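Local coordinates for protein endo-1,3-beta-glucanase, family GH16 (PDB 4BPZ) that probably hydrolyses internal beta-1,3 linkages of glucans such as algal laminarin, through a family 16 glycoside hydrolase domain that binds glucan and calcium, at residues 31-36 against 84-89. The protein carries 1 engineered substitution. Residues are numbered along the deposited sequence; the frame is centred on the assembly and turned at random. Where two conformers were deposited one is given.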
loop_
_atom_site.group_PDB
_atom_site.type_symbol
_atom_site.label_atom_id
_atom_site.label_comp_id
_atom_site.label_asym_id
_atom_site.label_seq_id
_atom_site.Cartn_x
_atom_site.Cartn_y
_atom_site.Cartn_z
ATOM N N HIS A 31 4.928 -5.198 10.085
ATOM C CA HIS A 31 4.069 -6.346 10.433
ATOM C C HIS A 31 3.606 -7.022 9.129
ATOM O O HIS A 31 3.204 -6.344 8.195
ATOM C CB HIS A 31 2.839 -5.764 11.158
ATOM C CG HIS A 31 1.773 -6.784 11.450
ATOM N ND1 HIS A 31 1.887 -7.722 12.413
ATOM C CD2 HIS A 31 0.563 -6.997 10.827
ATOM C CE1 HIS A 31 0.794 -8.486 12.418
ATOM N NE2 HIS A 31 -0.044 -8.029 11.482
ATOM N N TYR A 32 3.642 -8.317 9.103
ATOM C CA TYR A 32 3.116 -9.075 7.950
ATOM C C TYR A 32 1.679 -9.439 8.142
ATOM O O TYR A 32 1.286 -9.932 9.212
ATOM C CB TYR A 32 3.872 -10.337 7.772
ATOM C CG TYR A 32 5.262 -10.184 7.230
ATOM C CD1 TYR A 32 6.340 -9.970 8.032
ATOM C CD2 TYR A 32 5.428 -10.189 5.822
ATOM C CE1 TYR A 32 7.670 -9.895 7.423
ATOM C CE2 TYR A 32 6.634 -10.054 5.243
ATOM C CZ TYR A 32 7.731 -10.041 5.997
ATOM O OH TYR A 32 9.010 -9.942 5.421
ATOM N N GLN A 33 0.895 -9.307 7.072
ATOM C CA GLN A 33 -0.423 -9.946 7.027
ATOM C C GLN A 33 -0.301 -11.191 6.248
ATOM O O GLN A 33 0.192 -11.243 5.102
ATOM C CB GLN A 33 -1.414 -8.989 6.376
ATOM C CG GLN A 33 -1.728 -7.818 7.271
ATOM C CD GLN A 33 -2.843 -6.948 6.669
ATOM O OE1 GLN A 33 -2.625 -6.032 5.859
ATOM N NE2 GLN A 33 -4.116 -7.249 7.061
ATOM N N VAL A 34 -0.844 -12.273 6.807
ATOM C CA VAL A 34 -0.875 -13.587 6.168
ATOM C C VAL A 34 -2.233 -14.251 6.206
ATOM O O VAL A 34 -2.545 -15.124 5.402
ATOM C CB VAL A 34 0.196 -14.593 6.709
ATOM C CG1 VAL A 34 1.581 -13.929 6.717
ATOM C CG2 VAL A 34 -0.138 -15.106 8.109
ATOM N N ILE A 35 -3.086 -13.860 7.169
ATOM C CA ILE A 35 -4.422 -14.487 7.328
ATOM C C ILE A 35 -5.369 -13.832 6.299
ATOM O O ILE A 35 -5.555 -12.604 6.342
ATOM C CB ILE A 35 -4.985 -14.258 8.718
ATOM C CG1 ILE A 35 -4.093 -14.932 9.789
ATOM C CG2 ILE A 35 -6.413 -14.811 8.809
ATOM C CD1 ILE A 35 -4.401 -14.368 11.192
ATOM N N PRO A 36 -6.009 -14.610 5.404
ATOM C CA PRO A 36 -6.863 -13.983 4.460
ATOM C C PRO A 36 -8.104 -13.486 5.188
ATOM O O PRO A 36 -8.672 -14.174 6.085
ATOM C CB PRO A 36 -7.262 -15.109 3.501
ATOM C CG PRO A 36 -6.342 -16.253 3.795
ATOM C CD PRO A 36 -5.748 -16.021 5.169
ATOM N N SER A 84 2.651 -13.558 -2.487
ATOM C CA SER A 84 3.214 -12.224 -2.448
ATOM C C SER A 84 3.386 -11.843 -0.962
ATOM O O SER A 84 3.279 -12.712 -0.092
ATOM C CB SER A 84 2.316 -11.276 -3.228
ATOM O OG SER A 84 2.893 -10.021 -3.351
ATOM N N ALA A 85 3.627 -10.561 -0.711
ATOM C CA ALA A 85 3.686 -10.067 0.670
ATOM C C ALA A 85 2.870 -8.792 0.759
ATOM O O ALA A 85 2.716 -8.029 -0.197
ATOM C CB ALA A 85 5.105 -9.822 1.123
ATOM N N ARG A 86 2.350 -8.596 1.982
ATOM C CA ARG A 86 1.532 -7.424 2.357
ATOM C C ARG A 86 2.070 -6.951 3.743
ATOM O O ARG A 86 1.792 -7.620 4.747
ATOM C CB ARG A 86 0.033 -7.777 2.402
ATOM C CG ARG A 86 -0.864 -6.654 2.844
ATOM C CD ARG A 86 -2.290 -7.028 2.509
ATOM N NE ARG A 86 -3.276 -6.084 3.115
ATOM C CZ ARG A 86 -4.395 -5.696 2.511
ATOM N NH1 ARG A 86 -4.619 -5.887 1.234
ATOM N NH2 ARG A 86 -5.295 -5.007 3.252
ATOM N N LEU A 87 2.791 -5.878 3.745
ATOM C CA LEU A 87 3.412 -5.302 4.958
ATOM C C LEU A 87 2.539 -4.179 5.473
ATOM O O LEU A 87 1.855 -3.498 4.696
ATOM C CB LEU A 87 4.763 -4.735 4.665
ATOM C CG LEU A 87 5.795 -5.659 4.063
ATOM C CD1 LEU A 87 7.123 -4.927 3.860
ATOM C CD2 LEU A 87 5.978 -6.883 4.893
ATOM N N ASN A 88 2.514 -4.023 6.796
ATOM C CA ASN A 88 1.874 -2.856 7.448
ATOM C C ASN A 88 2.888 -2.206 8.322
ATOM O O ASN A 88 3.650 -2.932 9.030
ATOM C CB ASN A 88 0.692 -3.276 8.348
ATOM C CG ASN A 88 -0.452 -3.992 7.669
ATOM O OD1 ASN A 88 -0.534 -4.145 6.416
ATOM N ND2 ASN A 88 -1.368 -4.416 8.426
ATOM N N SER A 89 2.971 -0.891 8.346
ATOM C CA SER A 89 3.871 -0.255 9.325
ATOM C C SER A 89 3.350 -0.483 10.740
ATOM O O SER A 89 2.152 -0.402 11.023
ATOM C CB SER A 89 3.977 1.248 9.058
ATOM O OG SER A 89 2.752 1.966 9.143
HETATM O O HOH W 1 2.658 -10.743 3.917
#
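With CG opposite its carbonyl carbon (chi1 -71°) and an extended chain beyond, Q33 swings its amide across to R86, whose own chain runs straight from CG to NE, starting with CG opposite the backbone N (chi1 177°). R86 NE donates to Q33 OE1 at 2.8 Å. The oxygen lies in the guanidinium plane, at its edge, whereas NE stands well above the plane of the Q33 amide. Glutamine suits the place because its amide faces two ways: OE1 accepts from R86, while NE2 donates to E123 OE2. Arginine suits its own because the long chain and flat guanidinium reach Q33 through NE and, by a salt bridge, the same E123 oxygen through NH2. E123, itself a pocket residue, and second-shell Q33 thus probably hold the rotation of this pocket-lining group, which weakly hydrogen-bonds a bound glucose O6.

Backbone pairing brings the two residues opposite each other. H31 and N88 form an antiparallel hydrogen-bonded pair, with H31 N to N88 O and N88 N to H31 O both 2.8 Å. Two residues on, past Y32 and L87, Q33 N reaches R86 O at 3.0 Å in an almost straight bond; beyond it a water bridges Q33 O and R86 N.

Y32 and L87, the non-hydrogen-bonded pair, project together from the sheet face remote from Q33 and R86. In one of its two conformers L87 lays CD2 over the tyrosine ring, 3.6 Å from its centroid, a CH-pi contact that may not be permanent; branched leucine covers the ring's apolar face, while the OH bonds to S57 OG.

Strand 30-32 thus edges strand 82-93 within the family 16 jelly-roll; strand 222-230 also pairs with 82-93, through L87 and S89, and strand 63-75 packs L64 against L87.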